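Local structure of catabolite control protein A (2O20) at residues A79-G84 / V124-S129; T172-D177 / H323-R328; R234-G239 / M259-K264; S246-A251 / L287-Q292; G253-M258 / F269-G274. The protein probably acts as a global regulator of transcription, binding DNA control regions to mediate carbon catabolite repression and activation. The protein carries 1 engineered substitution. One frame throughout, in Å; residues are numbered along the deposited sequence.

Interaction 1: A79-G84 / V124-S129; sequences AAITRG and VYMGSS
No ring or other flat group lies between Met126 and its two partners, Ile81 and Thr82; the contact has no faces or edges and is made by a flexible thioether laid against branched helix residues. The side chains of Met126 and Ile81 run past each other in opposite directions, and Met126 SD rests on the branch methyl, 3.8 Å from Ile81 CG2. That methyl is anti to the backbone N (CG1 has chi1 -63°), and it is the branch turned to the sulfur. A bend about the CG-SD bond (chi3 -90°) takes the methionine methyl to Thr82, with Met126 CE 3.5 Å from Thr82 OG1. This is no hydrogen bond; Thr82 OG1 is instead bonded to the carbonyl oxygen of Phe78, one turn back in the same helix, so this buried polar atom is provided for. Beta-branched residues suit this helix face because they present short, stiff surfaces, whereas the unbranched methionine can bend to fit them.

Val148 touches both Ile81 and Met126, while Val68 also packs on Met126: this is helix-on-sheet packing, with helix 76-91 seated on the six-stranded sheet of one alpha/beta subdomain of the periplasmic-binding-protein fold. The chain then turns through Gly127, whose backbone angles call for glycine and where a side chain would run into the hydroxyl of Tyr125. At the subunit interface Thr82 also packs on Ile73 of the second subunit, and Arg83 forms a salt bridge with Asp102 of that subunit. Lacking any direct polar bond, the two segments are held by dispersion and by exclusion of water, which constrains shape more than direction.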
# COMPACT_ATOMS: atom_id res chain seq x y z
N ALA D 79 -6.73 -2.31 0.06
CA ALA D 79 -6.14 -3.22 -0.95
C ALA D 79 -6.10 -4.70 -0.50
O ALA D 79 -6.34 -5.61 -1.30
CB ALA D 79 -4.75 -2.73 -1.37
N ALA D 80 -5.82 -4.95 0.79
CA ALA D 80 -5.77 -6.31 1.29
C ALA D 80 -7.14 -6.96 1.30
O ALA D 80 -7.28 -8.13 0.92
CB ALA D 80 -5.14 -6.34 2.67
N ILE D 81 -8.16 -6.22 1.70
CA ILE D 81 -9.54 -6.67 1.60
C ILE D 81 -9.94 -6.99 0.17
O ILE D 81 -10.57 -8.03 -0.11
CB ILE D 81 -10.55 -5.62 2.19
CG1 ILE D 81 -10.30 -5.44 3.70
CG2 ILE D 81 -11.99 -6.08 1.96
CD1 ILE D 81 -10.99 -4.23 4.27
N THR D 82 -9.55 -6.10 -0.73
CA THR D 82 -9.90 -6.18 -2.14
C THR D 82 -9.32 -7.46 -2.76
O THR D 82 -9.98 -8.09 -3.60
CB THR D 82 -9.51 -4.86 -2.91
OG1 THR D 82 -10.22 -3.72 -2.38
CG2 THR D 82 -9.81 -4.95 -4.38
N ARG D 83 -8.13 -7.89 -2.34
CA ARG D 83 -7.58 -9.16 -2.86
C ARG D 83 -8.43 -10.38 -2.46
O ARG D 83 -8.55 -11.33 -3.25
CB ARG D 83 -6.09 -9.35 -2.50
CG ARG D 83 -5.18 -8.30 -3.22
CD ARG D 83 -3.82 -8.77 -3.65
NE ARG D 83 -3.87 -9.97 -4.48
CZ ARG D 83 -2.80 -10.69 -4.80
NH1 ARG D 83 -1.58 -10.34 -4.40
NH2 ARG D 83 -2.96 -11.78 -5.54
N GLY D 84 -9.04 -10.34 -1.28
CA GLY D 84 -9.96 -11.42 -0.86
C GLY D 84 -11.23 -11.47 -1.71
O GLY D 84 -11.71 -12.55 -2.11
N VAL D 124 -19.70 -4.37 -3.71
CA VAL D 124 -19.01 -4.37 -2.43
C VAL D 124 -18.60 -2.93 -2.12
O VAL D 124 -17.93 -2.29 -2.93
CB VAL D 124 -17.74 -5.24 -2.46
CG1 VAL D 124 -17.01 -5.21 -1.10
CG2 VAL D 124 -18.06 -6.68 -2.90
N TYR D 125 -19.03 -2.44 -0.95
CA TYR D 125 -18.71 -1.08 -0.51
C TYR D 125 -17.74 -1.07 0.66
O TYR D 125 -17.96 -1.75 1.66
CB TYR D 125 -19.97 -0.35 -0.08
CG TYR D 125 -19.71 1.04 0.47
CD1 TYR D 125 -19.68 2.14 -0.37
CD2 TYR D 125 -19.46 1.23 1.83
CE1 TYR D 125 -19.42 3.41 0.13
CE2 TYR D 125 -19.18 2.51 2.34
CZ TYR D 125 -19.16 3.58 1.49
OH TYR D 125 -18.91 4.85 2.01
N MET D 126 -16.73 -0.22 0.54
CA MET D 126 -15.75 0.06 1.58
C MET D 126 -15.64 1.57 1.66
O MET D 126 -15.73 2.25 0.65
CB MET D 126 -14.39 -0.54 1.20
CG MET D 126 -14.20 -2.02 1.43
SD MET D 126 -12.66 -2.58 0.62
CE MET D 126 -13.30 -3.02 -0.97
N GLY D 127 -15.47 2.10 2.87
CA GLY D 127 -15.37 3.54 3.08
C GLY D 127 -15.80 3.87 4.50
O GLY D 127 -16.24 2.98 5.23
N SER D 128 -15.67 5.12 4.90
CA SER D 128 -15.87 5.48 6.31
C SER D 128 -17.28 5.15 6.78
O SER D 128 -17.46 4.66 7.90
CB SER D 128 -15.55 6.96 6.54
OG SER D 128 -16.23 7.79 5.62
N SER D 129 -18.28 5.41 5.93
CA SER D 129 -19.64 4.93 6.16
C SER D 129 -20.60 5.34 5.05
O SER D 129 -20.37 6.32 4.33
CB SER D 129 -20.20 5.46 7.49
OG SER D 129 -20.06 6.86 7.51

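Interaction 2: T172-D177 / H323-R328; sequences TKKLID and HEIFSR
Lys174 lays its aliphatic chain past Ile325, the two side chains running in opposite directions, with Lys174 CD 4.2 Å from the branch methyl Ile325 CG2. The lysine leaves its helix extended, CG anti to the backbone N (chi1 -177°), and bends only at its last torsion, chi4 72°, which turns the ammonium group onto Ser327. There Lys174 NZ donates a hydrogen bond of 2.9 Å to Ser327 OG, and Lys174 CE also comes within 3.4 Å of that oxygen. Lysine fits because it combines a long apolar stem, able to cover an isoleucine, with a charged end that can remain near solvent; a small serine in the exposed part of the segment offers an oxygen without crowding the stem.

An alanine here would remove both stem and ammonium group, which would probably leave Ser327 OG without this donor and uncover the Ile325 methyl. Ile272 and Thr288 border the lysine as well, so its stem lies among several elements. Ile325 is further packed on Gln170 and Ser171 of the same helix.

Strand 324-326 pairs antiparallel with strand 289-291, and helix 164-177 lies against this small ribbon. The two strands are part of the connections between the two alpha/beta subdomains, a chain path characteristic of the periplasmic-binding-protein fold shared by LacI-family regulators.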
# COMPACT_ATOMS: atom_id res chain seq x y z
N THR D 172 -7.56 -0.83 25.16
CA THR D 172 -7.53 0.12 26.28
C THR D 172 -7.05 -0.59 27.57
O THR D 172 -6.18 -0.08 28.26
CB THR D 172 -8.90 0.79 26.47
OG1 THR D 172 -9.32 1.36 25.22
CG2 THR D 172 -8.87 1.85 27.60
N LYS D 173 -7.59 -1.78 27.86
CA LYS D 173 -7.18 -2.55 29.03
C LYS D 173 -5.69 -2.92 29.04
O LYS D 173 -5.06 -2.92 30.08
CB LYS D 173 -8.03 -3.84 29.14
CG LYS D 173 -7.99 -4.53 30.46
CD LYS D 173 -8.96 -5.75 30.48
CE LYS D 173 -9.09 -6.34 31.86
NZ LYS D 173 -10.17 -7.36 31.86
N LYS D 174 -5.13 -3.23 27.88
CA LYS D 174 -3.72 -3.50 27.77
C LYS D 174 -2.87 -2.30 28.22
O LYS D 174 -1.85 -2.46 28.88
CB LYS D 174 -3.39 -3.87 26.32
CG LYS D 174 -1.95 -4.24 26.08
CD LYS D 174 -1.76 -4.92 24.74
CE LYS D 174 -0.31 -5.03 24.41
NZ LYS D 174 0.37 -6.04 25.26
N LEU D 175 -3.29 -1.09 27.86
CA LEU D 175 -2.55 0.12 28.25
C LEU D 175 -2.79 0.43 29.75
O LEU D 175 -1.90 0.93 30.45
CB LEU D 175 -2.98 1.31 27.39
CG LEU D 175 -2.64 1.17 25.90
CD1 LEU D 175 -3.30 2.25 25.05
CD2 LEU D 175 -1.14 1.17 25.69
N ILE D 176 -3.98 0.14 30.23
CA ILE D 176 -4.27 0.26 31.68
C ILE D 176 -3.34 -0.66 32.46
O ILE D 176 -2.75 -0.27 33.45
CB ILE D 176 -5.75 -0.06 32.00
CG1 ILE D 176 -6.62 1.10 31.51
CG2 ILE D 176 -5.99 -0.27 33.54
CD1 ILE D 176 -8.05 0.79 31.43
N ASP D 177 -3.19 -1.89 31.97
CA ASP D 177 -2.41 -2.88 32.69
C ASP D 177 -0.90 -2.62 32.69
O ASP D 177 -0.21 -3.16 33.56
CB ASP D 177 -2.75 -4.30 32.20
CG ASP D 177 -4.18 -4.74 32.59
OD1 ASP D 177 -4.83 -4.08 33.44
OD2 ASP D 177 -4.66 -5.76 32.06
N HIS D 323 -10.65 -11.40 15.86
CA HIS D 323 -9.39 -10.63 15.75
C HIS D 323 -8.46 -11.08 16.89
O HIS D 323 -8.88 -11.80 17.79
CB HIS D 323 -9.67 -9.13 15.91
CG HIS D 323 -10.14 -8.75 17.27
ND1 HIS D 323 -11.46 -8.88 17.66
CD2 HIS D 323 -9.47 -8.30 18.36
CE1 HIS D 323 -11.58 -8.47 18.91
NE2 HIS D 323 -10.38 -8.15 19.37
N GLU D 324 -7.21 -10.63 16.85
CA GLU D 324 -6.22 -10.85 17.92
C GLU D 324 -5.49 -9.53 18.15
O GLU D 324 -5.69 -8.59 17.39
CB GLU D 324 -5.17 -11.88 17.47
CG GLU D 324 -5.71 -13.20 16.99
CD GLU D 324 -5.04 -13.62 15.69
OE1 GLU D 324 -5.39 -13.03 14.63
OE2 GLU D 324 -4.15 -14.52 15.74
N ILE D 325 -4.65 -9.47 19.20
CA ILE D 325 -3.70 -8.35 19.40
C ILE D 325 -2.31 -8.94 19.29
O ILE D 325 -2.00 -9.95 19.92
CB ILE D 325 -3.91 -7.65 20.75
CG1 ILE D 325 -5.27 -6.93 20.74
CG2 ILE D 325 -2.76 -6.68 21.06
CD1 ILE D 325 -5.56 -6.08 21.93
N PHE D 326 -1.50 -8.34 18.42
CA PHE D 326 -0.09 -8.69 18.30
C PHE D 326 0.78 -7.68 19.04
O PHE D 326 0.85 -6.52 18.64
CB PHE D 326 0.32 -8.71 16.82
CG PHE D 326 -0.34 -9.80 16.00
CD1 PHE D 326 -0.89 -10.94 16.60
CD2 PHE D 326 -0.36 -9.71 14.63
CE1 PHE D 326 -1.49 -11.92 15.83
CE2 PHE D 326 -0.94 -10.70 13.85
CZ PHE D 326 -1.50 -11.81 14.45
N SER D 327 1.47 -8.14 20.08
CA SER D 327 2.29 -7.26 20.92
C SER D 327 3.67 -7.10 20.32
O SER D 327 4.35 -8.10 20.06
CB SER D 327 2.39 -7.80 22.35
OG SER D 327 1.14 -7.72 22.99
N ARG D 328 4.08 -5.85 20.08
CA ARG D 328 5.36 -5.56 19.46
C ARG D 328 6.08 -4.49 20.31
O ARG D 328 5.86 -4.41 21.52
CB ARG D 328 5.17 -5.21 17.97
CG ARG D 328 4.57 -6.35 17.12
CD ARG D 328 4.58 -6.02 15.63
NE ARG D 328 3.90 -7.04 14.83
CZ ARG D 328 2.88 -6.81 14.02
NH1 ARG D 328 2.36 -5.59 13.88
NH2 ARG D 328 2.35 -7.83 13.36

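Interaction 3: R234-G239 / M259-K264; sequences RLLERG and MDKGVK. With SO4 (sulfate ion), chain K.
Leu236 and Val263 form the packed part of this contact: their side chains slide past each other in opposite directions, and Leu236 CD1 comes to 4.0 Å from Val263 CG2. Both also rest on Met258, so the pair closes the outer end of an apolar layer, and branched residues fill such a seam without needing polar partners. Toward solvent the packing thins, since Leu236 CD1 is 4.5 Å from Lys261 CD, a loose brush against the lysine stem.

On the exposed side charge takes over. The Lys261 chain is extended until its last torsion, chi4 -79°, where it bends and Lys261 NZ donates a hydrogen bond of 2.9 Å to sulfate O2; Glu233 adds a salt bridge to the same ammonium group. Arg234 approaches obliquely, with NH2 3.2 Å from sulfate O3, so the two cations flank an anion that probably came from the crystallisation liquor. Arg234 also turns toward its own helix: Arg234 NH1 makes a weak bond of 3.0 Å to Glu237 OE2 within a salt bridge. Arg238 NH1 reaches the same Glu237 OE2 at 2.9 Å; the oxygen receives it on its anti lone pair and lies 21° out of the plane of the Arg238 guanidinium. Sharing one oxygen between two guanidinium groups probably favours the charged carboxylate.

Both helices end here in the same way: Gly239 and Gly262 adopt positive phi, which favours glycine, and each closes a Schellman motif. The contact thus joins the C-terminal ends of two neighbouring helices, 225-237 and 248-260, on one flank of the four-stranded parallel sheet of an alpha/beta subdomain.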
# COMPACT_ATOMS: atom_id res chain seq x y z
N ARG D 234 -0.35 17.46 20.34
CA ARG D 234 -1.65 17.69 20.96
C ARG D 234 -1.90 16.71 22.11
O ARG D 234 -2.44 17.08 23.11
CB ARG D 234 -2.79 17.59 19.94
CG ARG D 234 -2.65 18.52 18.75
CD ARG D 234 -2.69 19.99 19.16
NE ARG D 234 -1.62 20.64 18.42
CZ ARG D 234 -0.44 21.04 18.88
NH1 ARG D 234 -0.13 21.00 20.17
NH2 ARG D 234 0.40 21.54 18.02
N LEU D 235 -1.48 15.46 21.92
CA LEU D 235 -1.57 14.43 22.94
C LEU D 235 -0.61 14.74 24.10
O LEU D 235 -0.99 14.66 25.25
CB LEU D 235 -1.30 13.06 22.34
CG LEU D 235 -2.54 12.34 21.73
CD1 LEU D 235 -3.04 13.00 20.49
CD2 LEU D 235 -2.27 10.89 21.43
N LEU D 236 0.64 15.07 23.77
CA LEU D 236 1.66 15.39 24.78
C LEU D 236 1.22 16.56 25.65
O LEU D 236 1.36 16.47 26.89
CB LEU D 236 3.04 15.67 24.18
CG LEU D 236 3.72 14.48 23.45
CD1 LEU D 236 4.95 14.88 22.75
CD2 LEU D 236 4.02 13.37 24.46
N GLU D 237 0.64 17.60 25.03
CA GLU D 237 0.27 18.80 25.77
C GLU D 237 -0.85 18.56 26.77
O GLU D 237 -0.90 19.19 27.82
CB GLU D 237 -0.01 19.99 24.85
CG GLU D 237 -1.39 20.29 24.38
CD GLU D 237 -1.38 21.25 23.14
OE1 GLU D 237 -0.45 22.10 23.00
OE2 GLU D 237 -2.30 21.11 22.29
N ARG D 238 -1.71 17.60 26.45
CA ARG D 238 -2.73 17.17 27.39
C ARG D 238 -2.26 16.10 28.41
O ARG D 238 -3.06 15.67 29.25
CB ARG D 238 -3.94 16.71 26.58
CG ARG D 238 -4.47 17.87 25.74
CD ARG D 238 -5.88 17.59 25.19
NE ARG D 238 -6.25 18.12 23.85
CZ ARG D 238 -5.49 18.72 22.90
NH1 ARG D 238 -4.21 19.04 23.07
NH2 ARG D 238 -6.06 19.05 21.74
N GLY D 239 -0.99 15.71 28.36
CA GLY D 239 -0.43 14.69 29.27
C GLY D 239 -0.84 13.24 29.01
O GLY D 239 -0.68 12.38 29.88
N MET D 259 8.84 9.52 17.63
CA MET D 259 10.26 9.25 17.40
C MET D 259 11.08 10.47 16.90
O MET D 259 12.20 10.69 17.34
CB MET D 259 10.45 8.06 16.45
CG MET D 259 9.80 6.75 16.87
SD MET D 259 10.40 6.15 18.51
CE MET D 259 12.10 5.86 18.17
N ASP D 260 10.48 11.29 16.03
CA ASP D 260 11.11 12.52 15.51
C ASP D 260 11.44 13.53 16.64
O ASP D 260 12.48 14.21 16.59
CB ASP D 260 10.14 13.11 14.45
CG ASP D 260 10.74 14.28 13.65
OD1 ASP D 260 10.04 15.32 13.51
OD2 ASP D 260 11.89 14.18 13.24
N LYS D 261 10.60 13.54 17.67
CA LYS D 261 10.68 14.43 18.84
C LYS D 261 11.53 13.87 20.00
O LYS D 261 11.71 14.57 21.04
CB LYS D 261 9.26 14.69 19.34
CG LYS D 261 8.39 15.49 18.39
CD LYS D 261 6.88 15.47 18.73
CE LYS D 261 6.19 16.42 17.72
NZ LYS D 261 6.37 17.84 18.14
N GLY D 262 12.04 12.63 19.85
CA GLY D 262 12.85 11.99 20.90
C GLY D 262 12.09 11.49 22.12
O GLY D 262 12.66 11.34 23.19
N VAL D 263 10.80 11.29 21.98
CA VAL D 263 9.96 10.72 23.01
C VAL D 263 10.30 9.24 23.11
O VAL D 263 10.47 8.59 22.09
CB VAL D 263 8.46 10.95 22.69
CG1 VAL D 263 7.57 10.13 23.62
CG2 VAL D 263 8.13 12.43 22.77
N LYS D 264 10.46 8.72 24.33
CA LYS D 264 10.85 7.33 24.47
C LYS D 264 9.68 6.39 24.30
O LYS D 264 8.70 6.45 25.06
CB LYS D 264 11.52 7.09 25.82
CG LYS D 264 12.78 7.85 26.03
CD LYS D 264 13.25 7.66 27.46
CE LYS D 264 14.71 7.98 27.66
NZ LYS D 264 15.24 7.27 28.89
S SO4 K . 4.24 20.47 16.31
O1 SO4 K . 4.52 20.97 17.65
O2 SO4 K . 4.65 19.07 16.13
O3 SO4 K . 2.82 20.66 16.15
O4 SO4 K . 5.00 21.20 15.29

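Interaction 4: S246-A251 / L287-Q292; sequences SHDTVA and LTSVNQ. With SO4 (sulfate ion), chain L.
The first turn of helix 248-260 stands beside strand 289-291 and the residues before it, with Asp248 CA 8.3 Å from Ser289 CA and Ala251 CA at a similar spacing from Leu287 CA. Ala251 CB meets Leu287 CD1 at 4.1 Å, provisionally, as the leucine has a second modelled conformer. Asp248 OD1 and Ser289 OG approach to 3.6 Å without bonding; the serine hydroxyl, held opposite the backbone N (chi1 -163°) and thereby near both oxygens, instead donates to Val290 O at 3.0 Å, coming from above the carbonyl plane (41° out of it). Asp248 OD1 is gripped by Ser273 OG and by the backbone N of Ala275 and Asn276, while OD2 takes Ser277 OG, so the buried carboxylate ties the helix start to the loop after strand 270-272.

His247, at the N-cap position, has its CB directed away from the strand; its ring reaches a sulfate. Ser246 OG lies over one face, and the ion has its sulfur in the ring plane at the edge. His247 NE2 makes a weak hydrogen bond of 3.4 Å to sulfate O3, and Asn195 also holds the ion. A leucine in its place is likely to leave the sulfate without this N-H and Ser246 OG without the ring above it.

The anion, probably from the crystallisation liquor, also lies close to Ser128 of the other subdomain, consistent with the interdomain cleft where many LacI-family regulators bind small-molecule effectors.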
# COMPACT_ATOMS: atom_id res chain seq x y z
N SER D 246 -7.47 3.93 15.66
CA SER D 246 -8.27 3.02 14.87
C SER D 246 -7.68 2.69 13.49
O SER D 246 -7.89 1.59 13.00
CB SER D 246 -9.71 3.53 14.73
OG SER D 246 -9.71 4.71 14.00
N HIS D 247 -6.98 3.64 12.87
CA HIS D 247 -6.43 3.43 11.51
C HIS D 247 -4.92 3.31 11.54
O HIS D 247 -4.25 4.10 12.15
CB HIS D 247 -6.86 4.54 10.57
CG HIS D 247 -8.33 4.63 10.39
ND1 HIS D 247 -9.04 5.79 10.60
CD2 HIS D 247 -9.25 3.67 10.12
CE1 HIS D 247 -10.32 5.56 10.41
NE2 HIS D 247 -10.48 4.28 10.14
N ASP D 248 -4.39 2.31 10.85
CA ASP D 248 -2.96 2.06 10.84
C ASP D 248 -2.13 3.24 10.32
O ASP D 248 -1.07 3.52 10.86
CB ASP D 248 -2.63 0.82 9.97
CG ASP D 248 -3.17 -0.48 10.54
OD1 ASP D 248 -3.28 -0.68 11.79
OD2 ASP D 248 -3.53 -1.34 9.70
N THR D 249 -2.59 3.90 9.26
CA THR D 249 -1.84 5.02 8.69
C THR D 249 -1.68 6.16 9.71
O THR D 249 -0.62 6.75 9.82
CB THR D 249 -2.53 5.62 7.46
OG1 THR D 249 -3.93 5.75 7.75
CG2 THR D 249 -2.31 4.74 6.23
N VAL D 250 -2.74 6.42 10.46
CA VAL D 250 -2.71 7.40 11.55
C VAL D 250 -1.72 7.01 12.68
O VAL D 250 -0.97 7.84 13.18
CB VAL D 250 -4.13 7.65 12.08
CG1 VAL D 250 -4.11 8.70 13.19
CG2 VAL D 250 -5.09 8.05 10.93
N ALA D 251 -1.76 5.75 13.09
CA ALA D 251 -0.87 5.20 14.13
C ALA D 251 0.57 5.31 13.76
O ALA D 251 1.39 5.61 14.61
CB ALA D 251 -1.19 3.75 14.43
N LEU D 287 5.29 -1.97 15.57
CA LEU D 287 4.02 -1.39 15.99
C LEU D 287 3.02 -2.42 16.53
O LEU D 287 2.51 -3.28 15.79
CB LEU D 287 3.40 -0.61 14.82
CG LEU D 287 2.68 0.71 15.10
CD1 LEU D 287 2.01 1.23 13.82
CD2 LEU D 287 1.66 0.63 16.23
N THR D 288 2.70 -2.33 17.81
CA THR D 288 1.63 -3.14 18.40
C THR D 288 0.27 -2.83 17.75
O THR D 288 -0.07 -1.67 17.53
CB THR D 288 1.57 -2.94 19.95
OG1 THR D 288 2.78 -3.40 20.54
CG2 THR D 288 0.41 -3.70 20.59
N SER D 289 -0.51 -3.86 17.45
CA SER D 289 -1.78 -3.64 16.73
C SER D 289 -2.81 -4.74 16.99
O SER D 289 -2.46 -5.90 17.12
CB SER D 289 -1.51 -3.56 15.20
OG SER D 289 -2.57 -2.97 14.49
N VAL D 290 -4.09 -4.35 17.01
CA VAL D 290 -5.17 -5.28 16.70
C VAL D 290 -4.92 -5.83 15.28
O VAL D 290 -4.68 -5.06 14.33
CB VAL D 290 -6.56 -4.56 16.76
CG1 VAL D 290 -7.69 -5.42 16.18
CG2 VAL D 290 -6.86 -4.11 18.19
N ASN D 291 -4.94 -7.16 15.15
CA ASN D 291 -4.89 -7.83 13.85
C ASN D 291 -6.31 -8.14 13.35
O ASN D 291 -7.02 -8.98 13.95
CB ASN D 291 -4.06 -9.12 13.93
CG ASN D 291 -3.81 -9.76 12.56
OD1 ASN D 291 -3.15 -9.18 11.70
ND2 ASN D 291 -4.34 -10.95 12.36
N GLN D 292 -6.73 -7.46 12.29
CA GLN D 292 -7.98 -7.80 11.60
C GLN D 292 -7.65 -8.75 10.46
O GLN D 292 -6.60 -8.59 9.80
CB GLN D 292 -8.67 -6.55 11.05
CG GLN D 292 -9.08 -5.53 12.13
CD GLN D 292 -9.91 -4.40 11.52
OE1 GLN D 292 -10.65 -4.62 10.58
NE2 GLN D 292 -9.77 -3.19 12.05
S SO4 L . -13.93 4.70 10.17
O1 SO4 L . -15.37 4.93 10.04
O2 SO4 L . -13.35 5.79 10.97
O3 SO4 L . -13.70 3.41 10.83
O4 SO4 L . -13.32 4.70 8.84

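Interaction 5: G253-M258 / F269-G274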
# COMPACT_ATOMS: atom_id res chain seq x y z
N GLY D 253 1.82 7.43 11.61
CA GLY D 253 2.09 8.86 11.71
C GLY D 253 2.38 9.36 13.11
O GLY D 253 3.36 10.11 13.31
N LEU D 254 1.57 8.94 14.08
CA LEU D 254 1.76 9.26 15.50
C LEU D 254 3.11 8.74 16.00
O LEU D 254 3.88 9.48 16.62
CB LEU D 254 0.63 8.66 16.37
CG LEU D 254 0.64 9.09 17.84
CD1 LEU D 254 0.32 10.55 17.92
CD2 LEU D 254 -0.32 8.28 18.68
N LEU D 255 3.44 7.50 15.64
CA LEU D 255 4.73 6.89 16.02
C LEU D 255 5.91 7.64 15.40
O LEU D 255 6.87 7.97 16.12
CB LEU D 255 4.79 5.40 15.65
CG LEU D 255 6.07 4.61 16.00
CD1 LEU D 255 6.34 4.68 17.47
CD2 LEU D 255 5.94 3.18 15.56
N SER D 256 5.83 7.96 14.11
CA SER D 256 6.85 8.72 13.42
C SER D 256 7.15 10.02 14.15
O SER D 256 8.32 10.41 14.32
CB SER D 256 6.46 9.06 11.94
OG SER D 256 6.63 7.94 11.07
N ALA D 257 6.10 10.72 14.50
CA ALA D 257 6.26 12.02 15.17
C ALA D 257 6.84 11.91 16.59
O ALA D 257 7.71 12.71 16.96
CB ALA D 257 4.95 12.78 15.14
N MET D 258 6.38 10.94 17.38
CA MET D 258 6.96 10.66 18.70
C MET D 258 8.45 10.39 18.58
O MET D 258 9.26 10.99 19.28
CB MET D 258 6.25 9.50 19.40
CG MET D 258 4.79 9.79 19.76
SD MET D 258 4.67 11.23 20.86
CE MET D 258 2.88 11.28 21.06
N PHE D 269 5.82 6.66 26.14
CA PHE D 269 4.63 6.74 25.29
C PHE D 269 4.40 5.40 24.57
O PHE D 269 5.34 4.86 23.98
CB PHE D 269 4.67 7.89 24.28
CG PHE D 269 3.29 8.31 23.81
CD1 PHE D 269 2.60 9.34 24.45
CD2 PHE D 269 2.67 7.63 22.79
CE1 PHE D 269 1.31 9.68 24.04
CE2 PHE D 269 1.37 7.94 22.41
CZ PHE D 269 0.70 8.98 23.03
N GLU D 270 3.17 4.90 24.63
CA GLU D 270 2.80 3.61 24.04
C GLU D 270 1.67 3.79 23.03
O GLU D 270 0.82 4.65 23.21
CB GLU D 270 2.34 2.64 25.11
CG GLU D 270 3.34 2.32 26.23
CD GLU D 270 2.84 1.23 27.15
OE1 GLU D 270 2.61 0.09 26.70
OE2 GLU D 270 2.61 1.54 28.35
N ILE D 271 1.70 3.00 21.97
CA ILE D 271 0.74 3.09 20.87
C ILE D 271 0.23 1.67 20.49
O ILE D 271 1.00 0.73 20.34
CB ILE D 271 1.35 3.76 19.61
CG1 ILE D 271 1.86 5.16 19.92
CG2 ILE D 271 0.30 3.83 18.47
CD1 ILE D 271 2.66 5.81 18.79
N ILE D 272 -1.09 1.57 20.30
CA ILE D 272 -1.70 0.36 19.75
C ILE D 272 -2.53 0.79 18.54
O ILE D 272 -3.37 1.67 18.64
CB ILE D 272 -2.60 -0.37 20.81
CG1 ILE D 272 -1.79 -0.72 22.06
CG2 ILE D 272 -3.22 -1.67 20.16
CD1 ILE D 272 -2.59 -1.38 23.19
N SER D 273 -2.24 0.20 17.39
CA SER D 273 -2.96 0.44 16.15
C SER D 273 -4.19 -0.48 15.95
O SER D 273 -4.46 -1.38 16.73
CB SER D 273 -1.98 0.31 14.96
OG SER D 273 -2.54 0.84 13.77
N GLY D 274 -4.93 -0.21 14.89
CA GLY D 274 -6.25 -0.76 14.70
C GLY D 274 -6.47 -1.98 13.81
O GLY D 274 -7.50 -2.64 13.97
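Met258 sets its methyl squarely over the centre of the Phe269 ring, the side chains crossing at about a right angle: Met258 CE is 3.6 Å from the ring centroid and only 8° off the normal, a CH-pi contact. The sulfur follows behind, Met258 SD being 4.5 Å from the centroid, so the pair is also a Met-aromatic contact. A bend at chi2 (-59°) folds the methionine toward the ring, and its slim, polarisable chain suits a flat aromatic surface.

Aliphatic contact makes up the rest. Ile271 pushes its terminal methyl between two leucines, with Ile271 CD1 3.9 Å from Leu254 CD2 and 3.6 Å from Leu255 CA, close against the helix backbone. Leu254 reaches across to the phenylalanine too, its CD2 4.1 Å from Phe269 CE2, while Ile271 CG1 lies in plane at the ring edge. No hydrogen bond joins the segments.

Ala232 and Leu235 of helix 225-237 extend this apolar layer. On the other side of the strand, Ile272 faces helix 164-177. Helix 248-260 packed on strand 270-272 belongs to the beta-alpha-beta unit begun by strand 242-245, the repeating element of the periplasmic-binding-protein fold.

Four of the five contacts cluster in the subdomain built on the four-stranded parallel sheet, while interaction 1 belongs to the six-stranded sheet and comes first along the chain, its centre about 16 Å from that of interaction 4. Helix 248-260 runs through interactions 4, 5 and 3 in turn, from its start to its end. Interactions 4 and 5, with centres about 9 Å apart, meet at Ser273, and interactions 3 and 5 meet through Val263 and Phe269. Interaction 2 spans all three in sequence and joins interaction 4 through the paired strands 289-291 and 324-326. Helices on both faces of the four-stranded sheet take part, and interactions 2 and 4 set connecting strands between the subdomains against them.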